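Local coordinates for protein nicastrin (Dictyostelium purpureum, PDB 4R12) that probably serves as the essential, putatively substrate-recruiting subunit of gamma-secretase, the complex that cleaves membrane proteins such as Notch receptors within the membrane, at residues T241-S246 and S425-I430; T378-S383 and S387-T392; S158-D163 and P167-E172; T355-Q360 and D439-G444. One frame throughout, in Å; residues are numbered along the deposited sequence.

Interaction 1. Residues T241-S246 and S425-I430; sequences TVTLLS and STLNDI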
loop_
_atom_site.group_PDB
_atom_site.type_symbol
_atom_site.label_atom_id
_atom_site.label_comp_id
_atom_site.label_asym_id
_atom_site.label_seq_id
_atom_site.Cartn_x
_atom_site.Cartn_y
_atom_site.Cartn_z
ATOM N N THR A 241 -4.406 7.394 -4.181
ATOM C CA THR A 241 -5.658 6.757 -3.772
ATOM C C THR A 241 -6.744 7.796 -3.450
ATOM O O THR A 241 -7.887 7.673 -3.898
ATOM C CB THR A 241 -5.441 5.841 -2.560
ATOM O OG1 THR A 241 -4.443 4.864 -2.891
ATOM C CG2 THR A 241 -6.749 5.141 -2.178
ATOM N N VAL A 242 -6.381 8.824 -2.688
ATOM C CA VAL A 242 -7.306 9.921 -2.391
ATOM C C VAL A 242 -7.754 10.620 -3.668
ATOM O O VAL A 242 -8.948 10.952 -3.859
ATOM C CB VAL A 242 -6.646 10.953 -1.451
ATOM C CG1 VAL A 242 -7.503 12.203 -1.326
ATOM C CG2 VAL A 242 -6.414 10.335 -0.080
ATOM N N THR A 243 -6.780 10.861 -4.538
ATOM C CA THR A 243 -7.029 11.512 -5.820
ATOM C C THR A 243 -8.071 10.760 -6.627
ATOM O O THR A 243 -9.088 11.334 -7.036
ATOM C CB THR A 243 -5.730 11.616 -6.654
ATOM O OG1 THR A 243 -4.773 12.431 -5.964
ATOM C CG2 THR A 243 -6.029 12.240 -8.028
ATOM N N LEU A 244 -7.832 9.469 -6.859
ATOM C CA LEU A 244 -8.740 8.703 -7.720
ATOM C C LEU A 244 -10.131 8.534 -7.101
ATOM O O LEU A 244 -11.143 8.631 -7.807
ATOM C CB LEU A 244 -8.147 7.340 -8.052
ATOM C CG LEU A 244 -8.929 6.594 -9.136
ATOM C CD1 LEU A 244 -9.089 7.487 -10.384
ATOM C CD2 LEU A 244 -8.206 5.291 -9.497
ATOM N N LEU A 245 -10.206 8.304 -5.794
ATOM C CA LEU A 245 -11.522 8.284 -5.153
ATOM C C LEU A 245 -12.224 9.641 -5.294
ATOM O O LEU A 245 -13.443 9.685 -5.491
ATOM C CB LEU A 245 -11.431 7.882 -3.663
ATOM C CG LEU A 245 -11.073 6.406 -3.435
ATOM C CD1 LEU A 245 -10.670 6.166 -1.969
ATOM C CD2 LEU A 245 -12.256 5.496 -3.805
ATOM N N SER A 246 -11.466 10.733 -5.210
ATOM C CA SER A 246 -12.057 12.071 -5.307
ATOM C C SER A 246 -12.468 12.387 -6.758
ATOM O O SER A 246 -13.475 13.063 -6.999
ATOM C CB SER A 246 -11.090 13.131 -4.770
ATOM O OG SER A 246 -10.770 12.857 -3.407
ATOM N N SER A 425 -1.530 21.183 -1.605
ATOM C CA SER A 425 -1.955 22.306 -2.429
ATOM C C SER A 425 -2.153 21.953 -3.915
ATOM O O SER A 425 -2.774 22.724 -4.657
ATOM C CB SER A 425 -0.949 23.456 -2.304
ATOM O OG SER A 425 0.313 23.083 -2.832
ATOM N N THR A 426 -1.639 20.806 -4.356
ATOM C CA THR A 426 -1.829 20.396 -5.756
ATOM C C THR A 426 -3.032 19.473 -5.955
ATOM O O THR A 426 -3.414 19.199 -7.092
ATOM C CB THR A 426 -0.580 19.658 -6.340
ATOM O OG1 THR A 426 -0.343 18.445 -5.609
ATOM C CG2 THR A 426 0.673 20.539 -6.304
ATOM N N LEU A 427 -3.626 18.989 -4.867
ATOM C CA LEU A 427 -4.642 17.948 -4.978
ATOM C C LEU A 427 -5.891 18.374 -5.776
ATOM O O LEU A 427 -6.345 17.637 -6.654
ATOM C CB LEU A 427 -5.051 17.465 -3.573
ATOM C CG LEU A 427 -6.087 16.355 -3.494
ATOM C CD1 LEU A 427 -5.652 15.145 -4.298
ATOM C CD2 LEU A 427 -6.267 15.976 -2.008
ATOM N N ASN A 428 -6.436 19.554 -5.488
ATOM C CA ASN A 428 -7.629 20.019 -6.198
ATOM C C ASN A 428 -7.414 20.068 -7.720
ATOM O O ASN A 428 -8.225 19.550 -8.496
ATOM C CB ASN A 428 -8.040 21.401 -5.690
ATOM C CG ASN A 428 -8.701 21.355 -4.305
ATOM O OD1 ASN A 428 -8.888 20.291 -3.718
ATOM N ND2 ASN A 428 -9.060 22.527 -3.788
ATOM N N ASP A 429 -6.304 20.681 -8.121
ATOM C CA ASP A 429 -5.919 20.760 -9.530
ATOM C C ASP A 429 -5.790 19.380 -10.169
ATOM O O ASP A 429 -6.321 19.150 -11.258
ATOM C CB ASP A 429 -4.609 21.543 -9.684
ATOM C CG ASP A 429 -4.839 23.050 -9.749
ATOM O OD1 ASP A 429 -6.009 23.455 -9.897
ATOM O OD2 ASP A 429 -3.860 23.818 -9.675
ATOM N N ILE A 430 -5.106 18.452 -9.493
ATOM C CA ILE A 430 -4.938 17.118 -10.046
ATOM C C ILE A 430 -6.296 16.400 -10.173
ATOM O O ILE A 430 -6.574 15.771 -11.209
ATOM C CB ILE A 430 -3.931 16.296 -9.192
ATOM C CG1 ILE A 430 -2.533 16.925 -9.323
ATOM C CG2 ILE A 430 -3.902 14.829 -9.629
ATOM C CD1 ILE A 430 -1.463 16.333 -8.381
#
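Leu427 packs onto Val242 and Thr243 in a buried, mainly apolar helix-to-helix contact of the large lobe, where helix 427-441 meets helix 234-252 near its middle. Leu427 holds CG anti to its backbone N (chi1 -179°), which aims its fork at helix 234-252 and gives each branch its own neighbour: CD2 lies 4.0 Å from Val242 CG1, while CD1 comes to 3.3 Å from Thr243 OG1. That hydroxyl is hydrogen-bonded to Phe239 O one helical turn back, so toward Leu427 it acts as a packing surface. One turn on, Ile430 CG2 meets Thr243 CG2 at 3.7 Å, the two side chains crossing at about a right angle, and Ile328 touches both. Beside them Val242 O is held twice, by Ser246 N and by Ser246 OG at 2.7 Å, from opposite faces of its carbonyl plane, which keeps the serine hydroxyl satisfied in a buried setting. Helix 452-463 joins through Ile455, which touches Leu427, and Phe462, which touches Val242. Leu244, meanwhile, lies on strands 214-220 and 262-268. Helices packed on one another and on a central sheet are characteristic of the alpha/beta fold that nicastrin shares with M28-type aminopeptidases.

Interaction 2. Residues T378-S383 and S387-T392; sequences TELPPS and SFLKKT
Phe388 O is gripped by two amides, Lys391 N and Thr392 N, each at 2.9 Å, and this closes the turn that carries Leu389 toward its partner Leu380. The contact itself is a single meeting of leucines. Leu380 projects from the loop that follows strand 370-374, Leu389 from helix 385-389, and they reach toward each other tip to tip until Leu380 CD1 stands 3.4 Å from Leu389 CD1, tighter than usual for two methyl carbons. Both side chains keep CG anti to their own carbonyl carbon, with chi1 of -74° in Leu380 and -71° in Leu389, an equivalent posture on each side. Ala347 of strand 339-347 touches both leucines. Closer to the connection between the segments the backbones approach without bonding, Ser383 O lying 4.5 Å from Ser387 N. The serines are occupied in other ways: Ser383 OG donates to Pro381 O at 3.0 Å, 23° from the carbonyl plane, and so braces its own loop, whereas Ser387 OG is hydrogen-bonded to Ser278 OG. Tyr120 OH holds Leu380 N, and Lys390 NZ forms a salt bridge with Glu279. Polar groups thus secure each segment separately, and what joins the two is apolar: a close methyl contact that depends on shape and carries little directional preference.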
loop_
_atom_site.group_PDB
_atom_site.type_symbol
_atom_site.label_atom_id
_atom_site.label_comp_id
_atom_site.label_asym_id
_atom_site.label_seq_id
_atom_site.Cartn_x
_atom_site.Cartn_y
_atom_site.Cartn_z
ATOM N N THR A 378 13.880 5.523 -21.073
ATOM C CA THR A 378 13.407 4.619 -22.116
ATOM C C THR A 378 12.850 3.314 -21.564
ATOM O O THR A 378 12.514 2.405 -22.328
ATOM C CB THR A 378 14.519 4.304 -23.116
ATOM O OG1 THR A 378 15.694 3.883 -22.411
ATOM C CG2 THR A 378 14.838 5.541 -23.932
ATOM N N GLU A 379 12.789 3.225 -20.235
ATOM C CA GLU A 379 12.108 2.142 -19.539
ATOM C C GLU A 379 11.014 2.744 -18.661
ATOM O O GLU A 379 11.230 3.785 -18.041
ATOM C CB GLU A 379 13.078 1.326 -18.675
ATOM C CG GLU A 379 14.201 0.629 -19.430
ATOM C CD GLU A 379 15.057 -0.234 -18.510
ATOM O OE1 GLU A 379 14.722 -0.346 -17.307
ATOM O OE2 GLU A 379 16.066 -0.798 -18.982
ATOM N N LEU A 380 9.842 2.119 -18.629
ATOM C CA LEU A 380 8.824 2.501 -17.653
ATOM C C LEU A 380 9.350 2.294 -16.233
ATOM O O LEU A 380 10.164 1.404 -16.002
ATOM C CB LEU A 380 7.547 1.682 -17.834
ATOM C CG LEU A 380 6.596 1.945 -18.997
ATOM C CD1 LEU A 380 5.350 1.148 -18.728
ATOM C CD2 LEU A 380 6.249 3.432 -19.134
ATOM N N PRO A 381 8.901 3.127 -15.282
ATOM C CA PRO A 381 9.225 2.903 -13.869
ATOM C C PRO A 381 8.404 1.739 -13.338
ATOM O O PRO A 381 7.459 1.342 -14.014
ATOM C CB PRO A 381 8.812 4.217 -13.200
ATOM C CG PRO A 381 7.678 4.721 -14.047
ATOM C CD PRO A 381 8.034 4.302 -15.476
ATOM N N PRO A 382 8.767 1.190 -12.167
ATOM C CA PRO A 382 7.948 0.124 -11.581
ATOM C C PRO A 382 6.488 0.545 -11.501
ATOM O O PRO A 382 6.183 1.571 -10.893
ATOM C CB PRO A 382 8.535 -0.051 -10.175
ATOM C CG PRO A 382 9.904 0.493 -10.250
ATOM C CD PRO A 382 9.886 1.580 -11.293
ATOM N N SER A 383 5.607 -0.212 -12.141
ATOM C CA SER A 383 4.208 0.179 -12.237
ATOM C C SER A 383 3.337 -1.017 -12.566
ATOM O O SER A 383 3.798 -1.982 -13.183
ATOM C CB SER A 383 4.017 1.260 -13.307
ATOM O OG SER A 383 4.528 0.824 -14.554
ATOM N N SER A 387 2.102 -5.234 -15.755
ATOM C CA SER A 387 1.405 -6.513 -15.809
ATOM C C SER A 387 0.605 -6.626 -17.098
ATOM O O SER A 387 0.533 -7.698 -17.698
ATOM C CB SER A 387 0.488 -6.687 -14.595
ATOM O OG SER A 387 1.244 -6.651 -13.401
ATOM N N PHE A 388 0.004 -5.521 -17.532
ATOM C CA PHE A 388 -0.764 -5.536 -18.778
ATOM C C PHE A 388 0.145 -5.577 -20.007
ATOM O O PHE A 388 -0.167 -6.245 -20.993
ATOM C CB PHE A 388 -1.706 -4.322 -18.842
ATOM C CG PHE A 388 -2.805 -4.372 -17.821
ATOM C CD1 PHE A 388 -2.571 -3.982 -16.517
ATOM C CD2 PHE A 388 -4.066 -4.843 -18.159
ATOM C CE1 PHE A 388 -3.576 -4.045 -15.567
ATOM C CE2 PHE A 388 -5.075 -4.908 -17.212
ATOM C CZ PHE A 388 -4.823 -4.516 -15.912
ATOM N N LEU A 389 1.273 -4.880 -19.943
ATOM C CA LEU A 389 2.187 -4.825 -21.094
ATOM C C LEU A 389 2.882 -6.156 -21.381
ATOM O O LEU A 389 3.415 -6.370 -22.480
ATOM C CB LEU A 389 3.226 -3.731 -20.871
ATOM C CG LEU A 389 2.621 -2.331 -20.965
ATOM C CD1 LEU A 389 3.483 -1.318 -20.229
ATOM C CD2 LEU A 389 2.432 -1.948 -22.431
ATOM N N LYS A 390 2.884 -7.048 -20.395
ATOM C CA LYS A 390 3.353 -8.413 -20.615
ATOM C C LYS A 390 2.406 -9.168 -21.533
ATOM O O LYS A 390 2.788 -10.151 -22.155
ATOM C CB LYS A 390 3.484 -9.165 -19.294
ATOM C CG LYS A 390 4.568 -8.652 -18.371
ATOM C CD LYS A 390 4.499 -9.362 -17.018
ATOM C CE LYS A 390 5.466 -8.733 -16.019
ATOM N NZ LYS A 390 5.468 -9.420 -14.688
ATOM N N LYS A 391 1.162 -8.712 -21.602
ATOM C CA LYS A 391 0.142 -9.406 -22.379
ATOM C C LYS A 391 -0.162 -8.712 -23.696
ATOM O O LYS A 391 -0.402 -9.371 -24.708
ATOM C CB LYS A 391 -1.148 -9.541 -21.570
ATOM C CG LYS A 391 -0.974 -10.307 -20.282
ATOM C CD LYS A 391 -0.475 -11.730 -20.518
ATOM C CE LYS A 391 -0.524 -12.506 -19.201
ATOM N NZ LYS A 391 -0.087 -13.919 -19.322
ATOM N N THR A 392 -0.156 -7.385 -23.693
ATOM C CA THR A 392 -0.450 -6.652 -24.917
ATOM C C THR A 392 0.365 -5.373 -25.071
ATOM O O THR A 392 0.695 -4.695 -24.096
ATOM C CB THR A 392 -1.944 -6.292 -25.003
ATOM O OG1 THR A 392 -2.184 -5.560 -26.208
ATOM C CG2 THR A 392 -2.370 -5.438 -23.818
#

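Interaction 3. Residues S158-D163 and P167-E172; sequences SKHNRD and PAWGAE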
loop_
_atom_site.group_PDB
_atom_site.type_symbol
_atom_site.label_atom_id
_atom_site.label_comp_id
_atom_site.label_asym_id
_atom_site.label_seq_id
_atom_site.Cartn_x
_atom_site.Cartn_y
_atom_site.Cartn_z
ATOM N N SER A 158 15.288 6.950 29.085
ATOM C CA SER A 158 16.467 6.355 28.470
ATOM C C SER A 158 17.675 7.277 28.598
ATOM O O SER A 158 18.818 6.822 28.601
ATOM C CB SER A 158 16.201 6.036 26.997
ATOM O OG SER A 158 16.464 7.162 26.177
ATOM N N LYS A 159 17.413 8.576 28.705
ATOM C CA LYS A 159 18.458 9.541 28.839
ATOM C C LYS A 159 18.877 9.628 30.291
ATOM O O LYS A 159 20.005 9.859 30.581
ATOM C CB LYS A 159 17.971 10.896 28.341
ATOM C CG LYS A 159 19.058 11.922 28.148
ATOM C CD LYS A 159 18.614 13.075 27.278
ATOM C CE LYS A 159 19.770 14.023 27.040
ATOM N NZ LYS A 159 19.563 14.973 25.909
ATOM N N HIS A 160 17.926 9.429 31.180
ATOM C CA HIS A 160 18.140 9.514 32.623
ATOM C C HIS A 160 19.076 8.406 33.106
ATOM O O HIS A 160 19.738 8.545 34.134
ATOM C CB HIS A 160 16.798 9.445 33.358
ATOM C CG HIS A 160 16.916 9.457 34.852
ATOM N ND1 HIS A 160 17.767 10.306 35.528
ATOM C CD2 HIS A 160 16.277 8.731 35.801
ATOM C CE1 HIS A 160 17.652 10.098 36.829
ATOM N NE2 HIS A 160 16.754 9.147 37.021
ATOM N N ASN A 161 19.135 7.313 32.349
ATOM C CA ASN A 161 20.031 6.199 32.654
ATOM C C ASN A 161 21.509 6.561 32.539
ATOM O O ASN A 161 22.380 5.781 32.933
ATOM C CB ASN A 161 19.740 5.016 31.730
ATOM C CG ASN A 161 18.564 4.186 32.190
ATOM O OD1 ASN A 161 17.902 4.514 33.178
ATOM N ND2 ASN A 161 18.289 3.100 31.469
ATOM N N ARG A 162 21.790 7.711 31.982
ATOM C CA ARG A 162 23.151 8.043 31.691
ATOM C C ARG A 162 23.918 8.394 32.931
ATOM O O ARG A 162 25.137 8.464 32.889
ATOM C CB ARG A 162 23.219 9.204 30.736
ATOM C CG ARG A 162 23.026 8.818 29.306
ATOM C CD ARG A 162 22.781 10.024 28.450
ATOM N NE ARG A 162 22.592 9.636 27.071
ATOM C CZ ARG A 162 22.436 10.473 26.064
ATOM N NH1 ARG A 162 22.450 11.768 26.258
ATOM N NH2 ARG A 162 22.279 10.000 24.863
ATOM N N ASP A 163 23.215 8.618 34.028
ATOM C CA ASP A 163 23.920 8.942 35.251
ATOM C C ASP A 163 24.783 7.737 35.572
ATOM O O ASP A 163 25.998 7.823 35.595
ATOM C CB ASP A 163 22.997 9.382 36.383
ATOM C CG ASP A 163 22.057 8.331 36.802
ATOM O OD1 ASP A 163 22.365 7.147 36.604
ATOM O OD2 ASP A 163 21.010 8.691 37.344
ATOM N N PRO A 167 19.003 2.317 40.176
ATOM C CA PRO A 167 17.568 2.103 40.155
ATOM C C PRO A 167 17.161 2.632 38.776
ATOM O O PRO A 167 16.469 3.622 38.659
ATOM C CB PRO A 167 17.057 2.944 41.308
ATOM C CG PRO A 167 18.252 3.384 42.063
ATOM C CD PRO A 167 19.463 2.704 41.505
ATOM N N ALA A 168 17.655 1.958 37.735
ATOM C CA ALA A 168 17.591 2.452 36.355
ATOM C C ALA A 168 16.413 1.903 35.537
ATOM O O ALA A 168 15.657 1.048 35.999
ATOM C CB ALA A 168 18.901 2.142 35.642
ATOM N N TRP A 169 16.272 2.401 34.312
ATOM C CA TRP A 169 15.130 2.059 33.464
ATOM C C TRP A 169 15.434 0.992 32.414
ATOM O O TRP A 169 16.468 1.038 31.747
ATOM C CB TRP A 169 14.609 3.310 32.760
ATOM C CG TRP A 169 13.883 4.244 33.664
ATOM C CD1 TRP A 169 14.397 5.336 34.308
ATOM C CD2 TRP A 169 12.504 4.171 34.032
ATOM N NE1 TRP A 169 13.417 5.948 35.051
ATOM C CE2 TRP A 169 12.245 5.251 34.901
ATOM C CE3 TRP A 169 11.461 3.294 33.715
ATOM C CZ2 TRP A 169 10.985 5.479 35.453
ATOM C CZ3 TRP A 169 10.210 3.523 34.263
ATOM C CH2 TRP A 169 9.983 4.609 35.123
ATOM N N GLY A 170 14.511 0.046 32.262
ATOM C CA GLY A 170 14.634 -0.999 31.258
ATOM C C GLY A 170 13.318 -1.250 30.547
ATOM O O GLY A 170 12.299 -0.655 30.897
ATOM N N ALA A 171 13.335 -2.130 29.546
ATOM C CA ALA A 171 12.119 -2.469 28.807
ATOM C C ALA A 171 12.120 -3.912 28.332
ATOM O O ALA A 171 13.169 -4.540 28.227
ATOM C CB ALA A 171 11.937 -1.536 27.611
ATOM N N GLU A 172 10.928 -4.431 28.054
ATOM C CA GLU A 172 10.793 -5.734 27.427
ATOM C C GLU A 172 9.974 -5.623 26.151
ATOM O O GLU A 172 8.899 -5.021 26.136
ATOM C CB GLU A 172 10.152 -6.752 28.380
ATOM C CG GLU A 172 9.747 -8.052 27.695
ATOM C CD GLU A 172 9.242 -9.103 28.668
ATOM O OE1 GLU A 172 9.738 -9.141 29.810
ATOM O OE2 GLU A 172 8.349 -9.889 28.291
#
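Asn161 turns its CG anti to the carbonyl carbon (chi1 -81°), and Trp169 does the same, a combination that lays the asparagine amide beside the tryptophan backbone while the indole swings toward His160. Two hydrogen bonds result. Trp169 N donates to Asn161 OD1 at 2.9 Å, nearly straight at 165°, and Asn161 ND2 donates to Trp169 O at 2.8 Å. The second uses a lone pair of the carbonyl oxygen and lies within 3° of the asparagine amide plane, so the amide is gripped at both ends and cannot easily rotate. Asn161 ND2 also bonds Leu47 O, which ties in strand 43-50. Around this pair, Asn161 OD1 lies at the edge of the indole, in its plane, and Ala168 CB packs 3.6 Å from the same oxygen. Farther out, His160 CD2 stands 4.1 Å from Trp169 NE1, edge near edge. With an alanine here the amide is gone, which would probably leave Trp169 N, Trp169 O and Leu47 O without these mates. In the small lobe this is a helix-to-strand connection: the chain after helix 148-160 includes a type I turn from His160 to Asp163, and its asparagine pairs with the start of strand 169-174, antiparallel to neighbours 43-50 and 581-586.

Interaction 4. Residues T355-Q360 and D439-G444; sequences TDILDQ and DRIAGG
Arg440 takes hold of Gln360 end-on with two nitrogens that share one acceptor: NH1 donates to Gln360 OE1 at 3.0 Å with an N-H...O angle of 153°, and NH2 donates to Gln360 OE1 at 3.3 Å along a more bent path of 139°. The oxygen sits at the edge of the guanidinium, close to its plane, and the two flat groups are turned 34° apart. A bend at chi3 of Arg440 directs its head to the glutamine. Beneath the guanidinium, Ile357 CG2 lies 3.8 Å from its plane, over one face and off-centre. The other branch of the same isoleucine, CD1, meets Ile441 CG2 at 3.6 Å, and Phe437 also touches Ile357. A leucine in place of Arg440 has no N-H to offer, and would probably leave Gln360 OE1 without these two donors and its amide freer to turn. Gly444 N bonds Asp439 O at 2.8 Å and Gly443 N bonds Arg440 O at 3.0 Å; Gly443, with its positive phi, suits the turn because a CB would be jammed against the preceding carbonyl. This is a surface contact between helices 352-362 and 427-441, the latter capped by a Schellman motif.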
loop_
_atom_site.group_PDB
_atom_site.type_symbol
_atom_site.label_atom_id
_atom_site.label_comp_id
_atom_site.label_asym_id
_atom_site.label_seq_id
_atom_site.Cartn_x
_atom_site.Cartn_y
_atom_site.Cartn_z
ATOM N N THR A 355 -2.031 11.590 -24.457
ATOM C CA THR A 355 -1.296 12.612 -23.705
ATOM C C THR A 355 -1.595 14.036 -24.199
ATOM O O THR A 355 -1.531 14.992 -23.412
ATOM C CB THR A 355 0.234 12.386 -23.748
ATOM O OG1 THR A 355 0.697 12.429 -25.097
ATOM C CG2 THR A 355 0.615 11.034 -23.108
ATOM N N ASP A 356 -1.922 14.190 -25.482
ATOM C CA ASP A 356 -2.303 15.520 -25.980
ATOM C C ASP A 356 -3.520 16.059 -25.212
ATOM O O ASP A 356 -3.578 17.243 -24.879
ATOM C CB ASP A 356 -2.600 15.492 -27.487
ATOM C CG ASP A 356 -1.328 15.475 -28.349
ATOM O OD1 ASP A 356 -0.200 15.465 -27.793
ATOM O OD2 ASP A 356 -1.465 15.458 -29.586
ATOM N N ILE A 357 -4.476 15.187 -24.905
ATOM C CA ILE A 357 -5.671 15.610 -24.173
ATOM C C ILE A 357 -5.323 16.005 -22.733
ATOM O O ILE A 357 -5.837 17.003 -22.205
ATOM C CB ILE A 357 -6.748 14.502 -24.187
ATOM C CG1 ILE A 357 -7.197 14.246 -25.627
ATOM C CG2 ILE A 357 -7.944 14.900 -23.338
ATOM C CD1 ILE A 357 -7.756 12.867 -25.858
ATOM N N LEU A 358 -4.434 15.238 -22.105
ATOM C CA LEU A 358 -3.950 15.593 -20.771
ATOM C C LEU A 358 -3.314 16.979 -20.740
ATOM O O LEU A 358 -3.629 17.774 -19.856
ATOM C CB LEU A 358 -2.938 14.563 -20.252
ATOM C CG LEU A 358 -3.460 13.395 -19.425
ATOM C CD1 LEU A 358 -2.327 12.450 -19.099
ATOM C CD2 LEU A 358 -4.107 13.892 -18.135
ATOM N N ASP A 359 -2.429 17.253 -21.704
ATOM C CA ASP A 359 -1.797 18.568 -21.869
ATOM C C ASP A 359 -2.825 19.688 -22.014
ATOM O O ASP A 359 -2.704 20.747 -21.396
ATOM C CB ASP A 359 -0.889 18.598 -23.112
ATOM C CG ASP A 359 0.341 17.703 -22.983
ATOM O OD1 ASP A 359 0.723 17.350 -21.841
ATOM O OD2 ASP A 359 0.931 17.367 -24.033
ATOM N N GLN A 360 -3.817 19.448 -22.865
ATOM C CA GLN A 360 -4.877 20.412 -23.111
ATOM C C GLN A 360 -5.658 20.733 -21.839
ATOM O O GLN A 360 -5.871 21.901 -21.521
ATOM C CB GLN A 360 -5.835 19.890 -24.183
ATOM C CG GLN A 360 -5.234 19.837 -25.590
ATOM C CD GLN A 360 -6.090 19.024 -26.543
ATOM O OE1 GLN A 360 -7.305 18.895 -26.352
ATOM N NE2 GLN A 360 -5.460 18.454 -27.571
ATOM N N ASP A 439 -13.349 12.253 -18.412
ATOM C CA ASP A 439 -14.612 12.594 -19.059
ATOM C C ASP A 439 -14.421 12.817 -20.563
ATOM O O ASP A 439 -15.199 12.314 -21.373
ATOM C CB ASP A 439 -15.235 13.834 -18.404
ATOM C CG ASP A 439 -16.555 14.248 -19.063
ATOM O OD1 ASP A 439 -17.600 13.626 -18.761
ATOM O OD2 ASP A 439 -16.543 15.190 -19.883
ATOM N N ARG A 440 -13.367 13.528 -20.941
ATOM C CA ARG A 440 -13.126 13.786 -22.361
ATOM C C ARG A 440 -12.805 12.506 -23.130
ATOM O O ARG A 440 -13.395 12.263 -24.190
ATOM C CB ARG A 440 -12.009 14.816 -22.538
ATOM C CG ARG A 440 -12.440 16.226 -22.146
ATOM C CD ARG A 440 -11.471 17.281 -22.678
ATOM N NE ARG A 440 -11.331 17.198 -24.133
ATOM C CZ ARG A 440 -10.345 17.759 -24.835
ATOM N NH1 ARG A 440 -9.387 18.455 -24.228
ATOM N NH2 ARG A 440 -10.315 17.615 -26.154
ATOM N N ILE A 441 -11.901 11.669 -22.623
ATOM C CA ILE A 441 -11.560 10.483 -23.409
ATOM C C ILE A 441 -12.655 9.423 -23.329
ATOM O O ILE A 441 -12.663 8.484 -24.124
ATOM C CB ILE A 441 -10.212 9.837 -22.993
ATOM C CG1 ILE A 441 -10.273 9.291 -21.573
ATOM C CG2 ILE A 441 -9.047 10.811 -23.185
ATOM C CD1 ILE A 441 -9.065 8.459 -21.225
ATOM N N ALA A 442 -13.582 9.562 -22.383
ATOM C CA ALA A 442 -14.734 8.659 -22.346
ATOM C C ALA A 442 -15.811 9.133 -23.325
ATOM O O ALA A 442 -16.833 8.465 -23.509
ATOM C CB ALA A 442 -15.313 8.552 -20.925
ATOM N N GLY A 443 -15.584 10.287 -23.944
ATOM C CA GLY A 443 -16.504 10.809 -24.945
ATOM C C GLY A 443 -17.432 11.918 -24.476
ATOM O O GLY A 443 -18.358 12.299 -25.194
ATOM N N GLY A 444 -17.191 12.451 -23.283
ATOM C CA GLY A 444 -18.043 13.495 -22.748
ATOM C C GLY A 444 -17.496 14.886 -22.997
ATOM O O GLY A 444 -16.383 15.037 -23.491
#

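Overall arrangement
Interactions 1 and 4 both use helix 427-441, one near its N-terminal part and the other toward its C-terminal part, their centres 17 Å apart: the first is buried and built of methyls and a hydroxyl, the second lies at the surface and adds a two-pronged arginine-glutamine hydrogen bond to its apolar packing. Interaction 2, also buried and apolar across its segments, joins a loop to a short helix, and its centre is 24 Å from that of interaction 1. Interaction 3 stands apart in the small lobe, its centre 46 to 62 Å from the others and on the opposite side of the chain's centre from interactions 2 and 4. Partly buried, it relies on side-chain-to-backbone bonds, where interaction 4 pairs two side chains.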